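Side-chain contacts in beta-glucosidase (Chaetomella raphigera, PDB 6JXG), which probably hydrolyses terminal, non-reducing beta-D-glucosyl residues with release of beta-D-glucose, as a secreted glycoside hydrolase family 3 enzyme of cellulose degradation: residues K155-N160 and T217-E222; R176-L181 and N202-T207; Y182-A187 and A683-P688; A209-F214 and Q236-G241. One frame throughout, in Å; residues are numbered along the deposited sequence.

Contact 1: K155-N160 and T217-E222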
# COMPACT_ATOMS: atom_id res chain seq x y z
N LYS A 155 1.18 -3.72 8.88
CA LYS A 155 -0.07 -4.45 9.17
C LYS A 155 -0.60 -5.03 7.85
O LYS A 155 -0.25 -4.48 6.76
CB LYS A 155 -1.08 -3.51 9.87
CG LYS A 155 -1.71 -2.41 9.03
CD LYS A 155 -2.44 -1.37 9.90
CE LYS A 155 -3.31 -0.55 8.98
NZ LYS A 155 -4.09 0.48 9.67
N HIS A 156 -1.45 -6.04 7.84
CA HIS A 156 -2.01 -6.82 8.92
C HIS A 156 -1.47 -8.24 8.69
O HIS A 156 -1.62 -8.82 7.59
CB HIS A 156 -3.54 -6.86 8.82
CG HIS A 156 -4.17 -5.52 8.63
ND1 HIS A 156 -4.24 -4.90 7.39
CD2 HIS A 156 -4.71 -4.65 9.51
CE1 HIS A 156 -4.85 -3.73 7.53
NE2 HIS A 156 -5.16 -3.58 8.80
N PHE A 157 -0.73 -8.73 9.66
CA PHE A 157 -0.06 -10.00 9.57
C PHE A 157 -1.04 -11.15 10.00
O PHE A 157 -1.35 -11.27 11.18
CB PHE A 157 1.16 -10.03 10.51
CG PHE A 157 1.99 -11.32 10.39
CD1 PHE A 157 2.91 -11.42 9.40
CD2 PHE A 157 1.77 -12.43 11.27
CE1 PHE A 157 3.70 -12.60 9.25
CE2 PHE A 157 2.54 -13.59 11.13
CZ PHE A 157 3.49 -13.67 10.10
N ILE A 158 -1.54 -12.00 9.10
CA ILE A 158 -1.23 -12.09 7.70
C ILE A 158 -2.41 -12.90 7.06
O ILE A 158 -3.15 -13.60 7.77
CB ILE A 158 0.16 -12.82 7.49
CG1 ILE A 158 0.67 -12.62 6.06
CG2 ILE A 158 0.04 -14.30 7.91
CD1 ILE A 158 2.15 -12.89 5.83
N GLY A 159 -2.51 -12.88 5.73
CA GLY A 159 -3.58 -13.59 5.03
C GLY A 159 -4.95 -12.97 5.12
O GLY A 159 -5.94 -13.66 4.85
N ASN A 160 -5.05 -11.68 5.46
CA ASN A 160 -6.36 -10.96 5.47
C ASN A 160 -6.58 -10.35 4.10
O ASN A 160 -6.47 -9.16 3.88
CB ASN A 160 -6.33 -9.94 6.58
CG ASN A 160 -7.56 -9.09 6.68
OD1 ASN A 160 -8.68 -9.50 6.26
ND2 ASN A 160 -7.38 -7.93 7.26
N THR A 217 7.28 -18.00 15.93
CA THR A 217 8.16 -18.85 15.09
C THR A 217 8.57 -18.19 13.77
O THR A 217 9.70 -18.32 13.31
CB THR A 217 7.52 -20.22 14.82
OG1 THR A 217 6.28 -20.05 14.12
CG2 THR A 217 7.26 -20.92 16.15
N ILE A 218 7.66 -17.42 13.16
CA ILE A 218 7.99 -16.75 11.89
C ILE A 218 8.52 -15.33 12.13
O ILE A 218 9.66 -15.03 11.78
CB ILE A 218 6.79 -16.69 10.95
CG1 ILE A 218 6.20 -18.10 10.69
CG2 ILE A 218 7.18 -15.95 9.68
CD1 ILE A 218 7.23 -19.13 10.21
N LEU A 219 7.70 -14.44 12.72
CA LEU A 219 8.14 -13.05 12.87
C LEU A 219 9.40 -12.96 13.77
O LEU A 219 10.45 -12.39 13.35
CB LEU A 219 7.03 -12.20 13.49
CG LEU A 219 5.98 -11.52 12.57
CD1 LEU A 219 6.09 -11.64 11.09
CD2 LEU A 219 4.62 -11.21 13.22
N LYS A 220 9.28 -13.47 14.99
CA LYS A 220 10.37 -13.31 15.95
C LYS A 220 11.50 -14.33 15.81
O LYS A 220 12.62 -14.04 16.28
CB LYS A 220 9.80 -13.33 17.37
CG LYS A 220 8.74 -12.24 17.57
CD LYS A 220 8.07 -12.23 18.91
CE LYS A 220 7.28 -10.94 19.13
NZ LYS A 220 6.60 -11.00 20.42
N GLY A 221 11.20 -15.49 15.21
CA GLY A 221 12.21 -16.58 15.02
C GLY A 221 12.90 -16.45 13.65
O GLY A 221 14.01 -15.91 13.57
N GLU A 222 12.20 -16.86 12.60
CA GLU A 222 12.74 -16.89 11.27
C GLU A 222 13.25 -15.51 10.88
O GLU A 222 14.28 -15.40 10.34
CB GLU A 222 11.76 -17.36 10.19
CG GLU A 222 11.26 -18.75 10.27
CD GLU A 222 10.64 -19.28 8.94
OE1 GLU A 222 10.38 -20.50 8.94
OE2 GLU A 222 10.44 -18.52 7.98

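Contact 2: R176-L181 and N202-T207. With NAG (2-acetamido-2-deoxy-beta-D-glucopyranose), chain D.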
# COMPACT_ATOMS: atom_id res chain seq x y z
N ARG A 176 5.58 -22.48 0.69
CA ARG A 176 6.31 -21.78 -0.34
C ARG A 176 5.62 -20.51 -0.69
O ARG A 176 6.22 -19.50 -0.70
CB ARG A 176 6.46 -22.60 -1.63
CG ARG A 176 7.48 -22.00 -2.56
CD ARG A 176 7.94 -22.81 -3.78
NE ARG A 176 8.65 -21.91 -4.67
CZ ARG A 176 8.72 -22.02 -5.96
NH1 ARG A 176 8.15 -23.00 -6.58
NH2 ARG A 176 9.33 -21.09 -6.63
N THR A 177 4.34 -20.61 -0.98
CA THR A 177 3.50 -19.43 -1.29
C THR A 177 3.60 -18.41 -0.15
O THR A 177 3.70 -17.18 -0.40
CB THR A 177 2.02 -19.81 -1.51
OG1 THR A 177 1.97 -20.73 -2.59
CG2 THR A 177 1.16 -18.61 -1.86
N PHE A 178 3.57 -18.92 1.08
CA PHE A 178 3.67 -18.05 2.26
C PHE A 178 4.94 -17.23 2.21
O PHE A 178 4.91 -15.98 2.32
CB PHE A 178 3.56 -18.91 3.53
CG PHE A 178 3.51 -18.10 4.80
CD1 PHE A 178 2.36 -17.48 5.19
CD2 PHE A 178 4.57 -18.05 5.62
CE1 PHE A 178 2.29 -16.75 6.39
CE2 PHE A 178 4.53 -17.30 6.81
CZ PHE A 178 3.39 -16.65 7.18
N HIS A 179 6.08 -17.89 2.01
CA HIS A 179 7.37 -17.19 2.03
C HIS A 179 7.68 -16.29 0.81
O HIS A 179 8.26 -15.19 0.98
CB HIS A 179 8.50 -18.24 2.19
CG HIS A 179 8.60 -18.75 3.59
ND1 HIS A 179 7.80 -19.76 4.08
CD2 HIS A 179 9.39 -18.36 4.61
CE1 HIS A 179 8.11 -19.97 5.35
NE2 HIS A 179 9.07 -19.14 5.69
N GLU A 180 7.29 -16.74 -0.38
CA GLU A 180 7.63 -16.01 -1.62
C GLU A 180 6.72 -14.89 -1.95
O GLU A 180 7.11 -14.01 -2.73
CB GLU A 180 7.76 -16.91 -2.84
CG GLU A 180 9.01 -17.73 -2.73
CD GLU A 180 9.27 -18.71 -3.89
OE1 GLU A 180 8.90 -18.47 -5.05
OE2 GLU A 180 9.90 -19.70 -3.55
N LEU A 181 5.51 -14.93 -1.42
CA LEU A 181 4.49 -14.00 -1.83
C LEU A 181 4.05 -13.15 -0.61
O LEU A 181 4.49 -12.02 -0.49
CB LEU A 181 3.38 -14.76 -2.50
CG LEU A 181 2.37 -13.97 -3.20
CD1 LEU A 181 3.14 -13.04 -4.19
CD2 LEU A 181 1.40 -14.89 -3.88
N ASN A 202 -8.16 -12.51 10.86
CA ASN A 202 -8.58 -13.77 10.31
C ASN A 202 -7.86 -14.90 11.01
O ASN A 202 -6.86 -14.67 11.69
CB ASN A 202 -8.30 -13.82 8.80
CG ASN A 202 -6.81 -13.47 8.51
OD1 ASN A 202 -6.40 -12.32 8.60
ND2 ASN A 202 -6.01 -14.49 8.28
N LYS A 203 -8.36 -16.13 10.85
CA LYS A 203 -7.58 -17.29 11.26
C LYS A 203 -6.53 -17.52 10.18
O LYS A 203 -6.76 -17.26 9.00
CB LYS A 203 -8.44 -18.56 11.46
CG LYS A 203 -9.58 -18.32 12.38
CD LYS A 203 -10.49 -19.50 12.56
CE LYS A 203 -11.52 -19.17 13.62
NZ LYS A 203 -12.48 -20.27 13.60
N PHE A 204 -5.39 -18.00 10.61
CA PHE A 204 -4.38 -18.57 9.73
C PHE A 204 -4.19 -20.07 10.09
O PHE A 204 -3.86 -20.39 11.21
CB PHE A 204 -3.02 -17.84 9.87
CG PHE A 204 -2.00 -18.32 8.90
CD1 PHE A 204 -1.20 -19.40 9.21
CD2 PHE A 204 -1.89 -17.74 7.66
CE1 PHE A 204 -0.29 -19.89 8.30
CE2 PHE A 204 -1.01 -18.25 6.73
CZ PHE A 204 -0.22 -19.31 7.06
N ASN A 205 -4.32 -20.97 9.12
CA ASN A 205 -4.20 -22.41 9.39
C ASN A 205 -5.05 -22.78 10.57
O ASN A 205 -4.66 -23.62 11.40
CB ASN A 205 -2.75 -22.85 9.58
CG ASN A 205 -2.03 -23.10 8.25
OD1 ASN A 205 -2.52 -22.75 7.17
ND2 ASN A 205 -0.85 -23.63 8.34
N GLU A 206 -6.22 -22.20 10.57
CA GLU A 206 -7.33 -22.45 11.53
C GLU A 206 -7.21 -21.91 12.93
O GLU A 206 -8.08 -22.16 13.77
CB GLU A 206 -7.75 -23.95 11.52
CG GLU A 206 -8.11 -24.47 10.12
CD GLU A 206 -9.36 -23.87 9.49
OE1 GLU A 206 -9.41 -23.91 8.23
OE2 GLU A 206 -10.28 -23.37 10.21
N THR A 207 -6.18 -21.10 13.18
CA THR A 207 -6.04 -20.41 14.46
C THR A 207 -5.92 -18.88 14.23
O THR A 207 -5.08 -18.40 13.42
CB THR A 207 -4.78 -20.92 15.21
OG1 THR A 207 -4.95 -22.30 15.51
CG2 THR A 207 -4.54 -20.13 16.49
C1 NAG D . -0.05 -23.97 7.21
C2 NAG D . 1.40 -24.04 7.70
C3 NAG D . 2.17 -24.70 6.58
C4 NAG D . 1.56 -26.06 6.36
C5 NAG D . 0.28 -25.68 5.65
C6 NAG D . -0.31 -26.89 4.95
C7 NAG D . 2.33 -22.38 9.35
C8 NAG D . 1.75 -23.00 10.56
N2 NAG D . 2.12 -22.83 8.08
O3 NAG D . 3.50 -24.85 6.98
O4 NAG D . 2.45 -26.87 5.70
O5 NAG D . -0.50 -25.24 6.78
O6 NAG D . -0.64 -27.70 6.06
O7 NAG D . 2.97 -21.33 9.57

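Contact 3: Y182-A187 and A683-P688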
# COMPACT_ATOMS: atom_id res chain seq x y z
N TYR A 182 3.27 -13.71 0.31
CA TYR A 182 2.63 -12.93 1.35
C TYR A 182 3.58 -12.43 2.46
O TYR A 182 3.48 -11.31 2.92
CB TYR A 182 1.40 -13.71 1.96
CG TYR A 182 0.40 -14.02 0.87
CD1 TYR A 182 -0.40 -13.03 0.37
CD2 TYR A 182 0.44 -15.26 0.19
CE1 TYR A 182 -1.29 -13.28 -0.69
CE2 TYR A 182 -0.39 -15.49 -0.89
CZ TYR A 182 -1.27 -14.50 -1.34
OH TYR A 182 -2.13 -14.68 -2.47
N LEU A 183 4.50 -13.25 2.87
CA LEU A 183 5.54 -12.84 3.86
C LEU A 183 6.57 -11.82 3.37
O LEU A 183 7.10 -11.00 4.15
CB LEU A 183 6.25 -14.10 4.40
CG LEU A 183 7.13 -13.84 5.64
CD1 LEU A 183 6.26 -13.41 6.80
CD2 LEU A 183 7.95 -15.11 5.94
N TRP A 184 6.84 -11.87 2.06
CA TRP A 184 7.95 -11.16 1.50
C TRP A 184 7.98 -9.62 1.87
O TRP A 184 8.96 -9.09 2.37
CB TRP A 184 7.97 -11.43 0.04
CG TRP A 184 9.05 -10.73 -0.72
CD1 TRP A 184 9.22 -9.40 -0.92
CD2 TRP A 184 10.13 -11.39 -1.45
NE1 TRP A 184 10.34 -9.17 -1.71
CE2 TRP A 184 10.93 -10.38 -2.01
CE3 TRP A 184 10.46 -12.72 -1.67
CZ2 TRP A 184 12.04 -10.66 -2.80
CZ3 TRP A 184 11.61 -13.02 -2.44
CH2 TRP A 184 12.36 -12.00 -3.02
N PRO A 185 6.83 -8.94 1.75
CA PRO A 185 6.87 -7.53 2.18
C PRO A 185 7.02 -7.34 3.66
O PRO A 185 7.58 -6.32 4.07
CB PRO A 185 5.56 -6.95 1.74
CG PRO A 185 4.81 -8.06 1.12
CD PRO A 185 5.61 -9.30 1.03
N PHE A 186 6.53 -8.29 4.47
CA PHE A 186 6.79 -8.18 5.89
C PHE A 186 8.26 -8.39 6.22
O PHE A 186 8.84 -7.70 7.08
CB PHE A 186 5.92 -9.14 6.71
CG PHE A 186 4.51 -8.69 6.85
CD1 PHE A 186 4.16 -7.75 7.81
CD2 PHE A 186 3.53 -9.18 5.99
CE1 PHE A 186 2.86 -7.34 7.98
CE2 PHE A 186 2.21 -8.78 6.16
CZ PHE A 186 1.86 -7.87 7.20
N ALA A 187 8.91 -9.28 5.48
CA ALA A 187 10.37 -9.47 5.68
C ALA A 187 11.14 -8.21 5.33
O ALA A 187 12.04 -7.78 6.11
CB ALA A 187 10.87 -10.69 4.89
N ALA A 683 13.38 -26.42 4.21
CA ALA A 683 12.82 -25.31 5.01
C ALA A 683 13.73 -24.13 5.09
O ALA A 683 14.04 -23.64 6.17
CB ALA A 683 12.41 -25.80 6.41
N GLN A 684 14.24 -23.68 3.94
CA GLN A 684 15.08 -22.53 3.85
C GLN A 684 15.10 -21.94 2.44
O GLN A 684 14.67 -22.57 1.48
CB GLN A 684 16.51 -22.92 4.22
CG GLN A 684 17.25 -23.79 3.24
CD GLN A 684 18.50 -24.42 3.90
OE1 GLN A 684 19.63 -23.96 3.77
NE2 GLN A 684 18.26 -25.44 4.67
N TRP A 685 15.67 -20.76 2.33
CA TRP A 685 15.84 -20.13 0.99
C TRP A 685 16.98 -20.80 0.27
O TRP A 685 18.04 -20.99 0.87
CB TRP A 685 16.15 -18.66 1.14
CG TRP A 685 14.91 -17.87 1.53
CD1 TRP A 685 14.52 -17.49 2.79
CD2 TRP A 685 13.91 -17.39 0.63
NE1 TRP A 685 13.31 -16.79 2.72
CE2 TRP A 685 12.90 -16.74 1.41
CE3 TRP A 685 13.74 -17.47 -0.75
CZ2 TRP A 685 11.78 -16.19 0.87
CZ3 TRP A 685 12.59 -16.91 -1.32
CH2 TRP A 685 11.63 -16.23 -0.50
N VAL A 686 16.78 -21.18 -1.00
CA VAL A 686 17.88 -21.69 -1.79
C VAL A 686 18.19 -20.74 -2.95
O VAL A 686 17.29 -20.24 -3.61
CB VAL A 686 17.57 -23.11 -2.28
CG1 VAL A 686 18.66 -23.62 -3.20
CG2 VAL A 686 17.51 -24.08 -1.08
N THR A 687 19.46 -20.50 -3.19
CA THR A 687 19.93 -19.81 -4.38
C THR A 687 20.49 -20.78 -5.41
O THR A 687 21.56 -21.34 -5.16
CB THR A 687 21.05 -18.85 -4.04
OG1 THR A 687 20.68 -18.13 -2.86
CG2 THR A 687 21.28 -17.85 -5.19
N PRO A 688 19.82 -20.94 -6.56
CA PRO A 688 20.31 -21.89 -7.57
C PRO A 688 21.75 -21.66 -8.03
O PRO A 688 22.31 -20.53 -8.05
CB PRO A 688 19.36 -21.69 -8.77
CG PRO A 688 18.15 -21.04 -8.22
CD PRO A 688 18.60 -20.24 -7.00

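Contact 4: A209-F214 and Q236-G241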
# COMPACT_ATOMS: atom_id res chain seq x y z
N ALA A 209 -4.92 -15.21 13.99
CA ALA A 209 -3.57 -14.69 13.85
C ALA A 209 -2.98 -14.18 15.16
O ALA A 209 -1.82 -14.47 15.49
CB ALA A 209 -3.55 -13.62 12.77
N CYS A 210 -3.77 -13.49 15.98
CA CYS A 210 -3.28 -12.94 17.27
C CYS A 210 -3.18 -14.00 18.39
O CYS A 210 -2.69 -13.71 19.52
CB CYS A 210 -4.14 -11.73 17.67
SG CYS A 210 -3.91 -10.33 16.47
N GLU A 211 -3.55 -15.24 18.06
CA GLU A 211 -3.49 -16.41 18.95
C GLU A 211 -2.61 -17.49 18.42
O GLU A 211 -2.54 -18.57 18.94
CB GLU A 211 -4.86 -16.98 19.05
CG GLU A 211 -5.94 -16.04 19.54
CD GLU A 211 -5.99 -15.83 21.07
OE1 GLU A 211 -5.75 -16.80 21.88
OE2 GLU A 211 -6.26 -14.69 21.50
N ASN A 212 -1.90 -17.19 17.34
CA ASN A 212 -1.16 -18.17 16.55
C ASN A 212 0.30 -18.06 16.83
O ASN A 212 0.93 -17.00 16.64
CB ASN A 212 -1.41 -17.89 15.02
CG ASN A 212 -0.96 -19.02 14.15
OD1 ASN A 212 0.20 -19.52 14.27
ND2 ASN A 212 -1.87 -19.50 13.33
N ASN A 213 0.91 -19.20 17.19
CA ASN A 213 2.29 -19.20 17.56
C ASN A 213 3.23 -18.75 16.44
O ASN A 213 4.38 -18.55 16.71
CB ASN A 213 2.77 -20.60 18.02
CG ASN A 213 2.20 -21.00 19.38
OD1 ASN A 213 1.52 -20.27 20.08
ND2 ASN A 213 2.47 -22.21 19.75
N PHE A 214 2.75 -18.62 15.21
CA PHE A 214 3.59 -18.03 14.15
C PHE A 214 4.11 -16.62 14.37
O PHE A 214 5.07 -16.19 13.73
CB PHE A 214 3.00 -18.26 12.78
CG PHE A 214 1.91 -17.33 12.31
CD1 PHE A 214 1.61 -17.33 10.95
CD2 PHE A 214 1.16 -16.54 13.15
CE1 PHE A 214 0.54 -16.58 10.44
CE2 PHE A 214 0.10 -15.77 12.65
CZ PHE A 214 -0.20 -15.76 11.29
N GLN A 236 -7.78 -9.92 19.72
CA GLN A 236 -7.31 -10.85 20.76
C GLN A 236 -8.55 -11.68 21.20
O GLN A 236 -9.63 -11.11 21.35
CB GLN A 236 -6.75 -10.13 21.99
CG GLN A 236 -6.39 -10.98 23.18
CD GLN A 236 -5.90 -10.15 24.36
OE1 GLN A 236 -4.84 -10.43 24.96
NE2 GLN A 236 -6.65 -9.14 24.70
N HIS A 237 -8.39 -12.98 21.42
CA HIS A 237 -9.49 -13.87 21.76
C HIS A 237 -9.37 -14.47 23.13
O HIS A 237 -10.39 -14.77 23.73
CB HIS A 237 -9.63 -15.03 20.75
CG HIS A 237 -10.03 -14.53 19.42
ND1 HIS A 237 -11.34 -14.42 19.05
CD2 HIS A 237 -9.30 -13.89 18.48
CE1 HIS A 237 -11.41 -13.80 17.87
NE2 HIS A 237 -10.18 -13.46 17.52
N THR A 238 -8.16 -14.77 23.57
CA THR A 238 -7.95 -15.37 24.90
C THR A 238 -6.84 -14.70 25.66
O THR A 238 -5.94 -14.11 25.07
CB THR A 238 -7.60 -16.88 24.77
OG1 THR A 238 -6.26 -17.08 24.33
CG2 THR A 238 -8.54 -17.56 23.79
N THR A 239 -6.86 -14.82 26.98
CA THR A 239 -5.76 -14.34 27.80
C THR A 239 -4.44 -15.12 27.50
O THR A 239 -3.36 -14.56 27.17
CB THR A 239 -6.11 -14.49 29.30
OG1 THR A 239 -7.24 -13.71 29.60
CG2 THR A 239 -4.92 -14.08 30.19
N ILE A 240 -4.51 -16.43 27.69
CA ILE A 240 -3.33 -17.28 27.70
C ILE A 240 -2.84 -17.52 26.25
O ILE A 240 -1.66 -17.46 25.99
CB ILE A 240 -3.65 -18.68 28.34
CG1 ILE A 240 -3.99 -18.51 29.81
CG2 ILE A 240 -2.50 -19.66 28.14
CD1 ILE A 240 -4.79 -19.70 30.38
N GLY A 241 -3.79 -17.77 25.33
CA GLY A 241 -3.44 -18.05 23.93
C GLY A 241 -2.61 -16.98 23.30
O GLY A 241 -1.55 -17.27 22.73
O HOH W 1 -0.67 -19.79 22.17

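Contact 1: K155-N160 and T217-E222
Phe157 and Leu219 approach each other from opposite directions, the leucine bringing its branched end over one face of the phenyl ring. Leu219 CD1 lies 3.6 Å from the centroid of the Phe157 ring and 28° off its normal, a CH-pi placement; its exact position is doubtful, since the model brings it too close to the rim. The second branch lies over the same face, with Leu219 CD2 3.7 Å from Phe157 CD2. With CG anti to the backbone N (chi1 -176°), the ring extends from the strand toward the helix. The segments belong to the TIM-barrel-like N-terminal domain of family 3: Phe157 ends the parallel strand 151-157, and Leu219 sits on helix 214-222, which comes after the neighbouring barrel strand 196-199 and the short hairpin 203-208. Ile158, reached through a cis peptide bond, takes the other face, its CB 3.6 Å above the plane of the Phe157 ring. Ile218 CG2 stands obliquely at 4.4 Å from Phe157 CZ. Replacing Phe157 by an alanine would probably open a gap between strand and helix, leaving both methyls of Leu219 without the ring they rest on. Phe186 meets this ring edge-to-face, and Phe214 packs against it too.

Contact 2: R176-L181 and N202-T207
Phe178 and Phe204 form a buried aromatic pair that joins helix 175-182 to a short beta-hairpin, all within the N-terminal, TIM-barrel-like domain of family 3. The hairpin is the two-residue kind: strands 203-204 and 207-208 are connected by a type I' turn from Phe204 to Thr207, closed by Phe204 N to Thr207 O at 2.9 Å and Thr207 N to Phe204 O at 3.1 Å. Asn205 and Glu206 fill its central positions, both with the positive phi that this turn requires.

The ring centroids of Phe178 and Phe204 are 5.2 Å apart and the planes lie at 56°, an inclination that makes the pair neither a stack nor an edge-to-face contact. Contact is made by one flank of each ring, with Phe178 CE1 3.6 Å from Phe204 CE2. The two side chains share an extended first torsion (chi1 -175° in each), which sends one ring out from the helix and the other out from the strand until they meet. No hydrogen bond crosses between the segments, so the join is apolar.

On the far flank of the helix, Arg176 and Glu180 form a salt bridge one turn apart, and Glu180 also accepts from Trp678 N, tying the helix to the fibronectin type III-like domain. Next to the aromatic pair, Asn205 carries an N-linked glycan through ND2, bonded to NAG C1 at 1.4 Å. The acetamido group of that sugar reaches back to the ring edge of Phe204, where NAG C7 lies near the ring plane, 3.8 Å from Phe204 CE1.

Contact 3: Y182-A187 and A683-P688
Trp184 and Trp685 touch through the six-membered halves of their indoles, Trp184 CZ3 lying 3.8 Å from Trp685 CH2. The same Trp685 CH2 is 3.9 Å from Trp184 CE3, so one corner of one indole sits against a side of the other. The six-membered rings are steeply inclined, their planes at 78° and their centroids 5.8 Å apart, with the approach oblique for both rings. In Trp184 a chi1 of 178° carries the indole off helix 184-191 toward the strand.

The next shell fixes both rings. Trp678 meets Trp685 edge-to-face, and His179 and Glu180 of helix 175-182 also lie against that indole; Lys673 makes a cation-pi contact with Trp184, which packs as well on Pro131 of helix 131-147. Trp685 is carried by strand 684-686, which pairs with strand 677-679 as a beta-hairpin with a G1 beta bulge where Ala683 and Gln684 face Asp679. The contact thus bridges the N-terminal domain and the fibronectin type III-like domain, nearly 500 residues later in the chain. Since no hydrogen bond joins the two segments, their adhesion here rests on van der Waals and aromatic contact, a junction governed by shape more than by polar direction.

Contact 4: A209-F214 and Q236-G241
The N-terminus of helix 239-245 receives the carboxylate of Glu211, which meets the N-cap residue Thr238 and the backbone just before it. Glu211 OE2 accepts two backbone bonds, from His237 N at 2.7 Å (N-H...acceptor angle 153°) and from Thr238 N at 2.8 Å (158°). Both donors come from the same face of the carboxylate, above its plane. The other oxygen, Glu211 OE1, takes the hydroxyl of Thr238 on its syn lone pair, with OG1 at 2.5 Å. The bend at chi2 (-80°) turns the glutamate chain so that both oxygens reach these partners.

Thr238 is also the helix cap: its OG1 accepts from Gly241 N at 2.8 Å, a weak bond. The hydroxyl therefore relays between glutamate and helix, donating to the one and accepting from the other. These segments lie at the surface of the TIM-barrel-like domain, in the connections after strands 207-208 and 228-231. With an alanine in place of Glu211, His237 N and Thr238 N would probably lose their shared acceptor, and the Thr238 hydroxyl would be freer to turn from its capping pose. Proximity to the helix N-terminus is likely to favour the charged carboxylate.

Gly241 leaves room for the carboxylate, its CA 3.3 Å from Glu211 OE1, where a beta carbon would clash. His237 stacks on Tyr208, while Cys210, next to Glu211, is held by its disulfide to Cys199. A water adds a second link, donating to Asn213 OD1 at 3.1 Å and to Gly241 O at 2.7 Å.

In the fold
Contacts 1 and 2 lie closest, centres about 9 Å apart, and touch: Glu222 OE2 is 2.7 Å from His179 NE2, probably a hydrogen bond. Contact 2 is nested within the chain loop that contact 1 closes. Phe214, from contact 4, connects both, its CZ 3.5 Å from Phe157 CE2 and its CE1 3.4 Å from Phe204 CG. Contact 3 adjoins contact 2 along consecutive helices, with Phe178 O 2.8 Å from Leu183 N, and reaches the fibronectin type III-like domain; its centre is about 25 Å from that of contact 4. The sugar in contact 2 is the Asn205 glycan, not a substrate; another NAG lies about 8 Å from the Thr238 side chain.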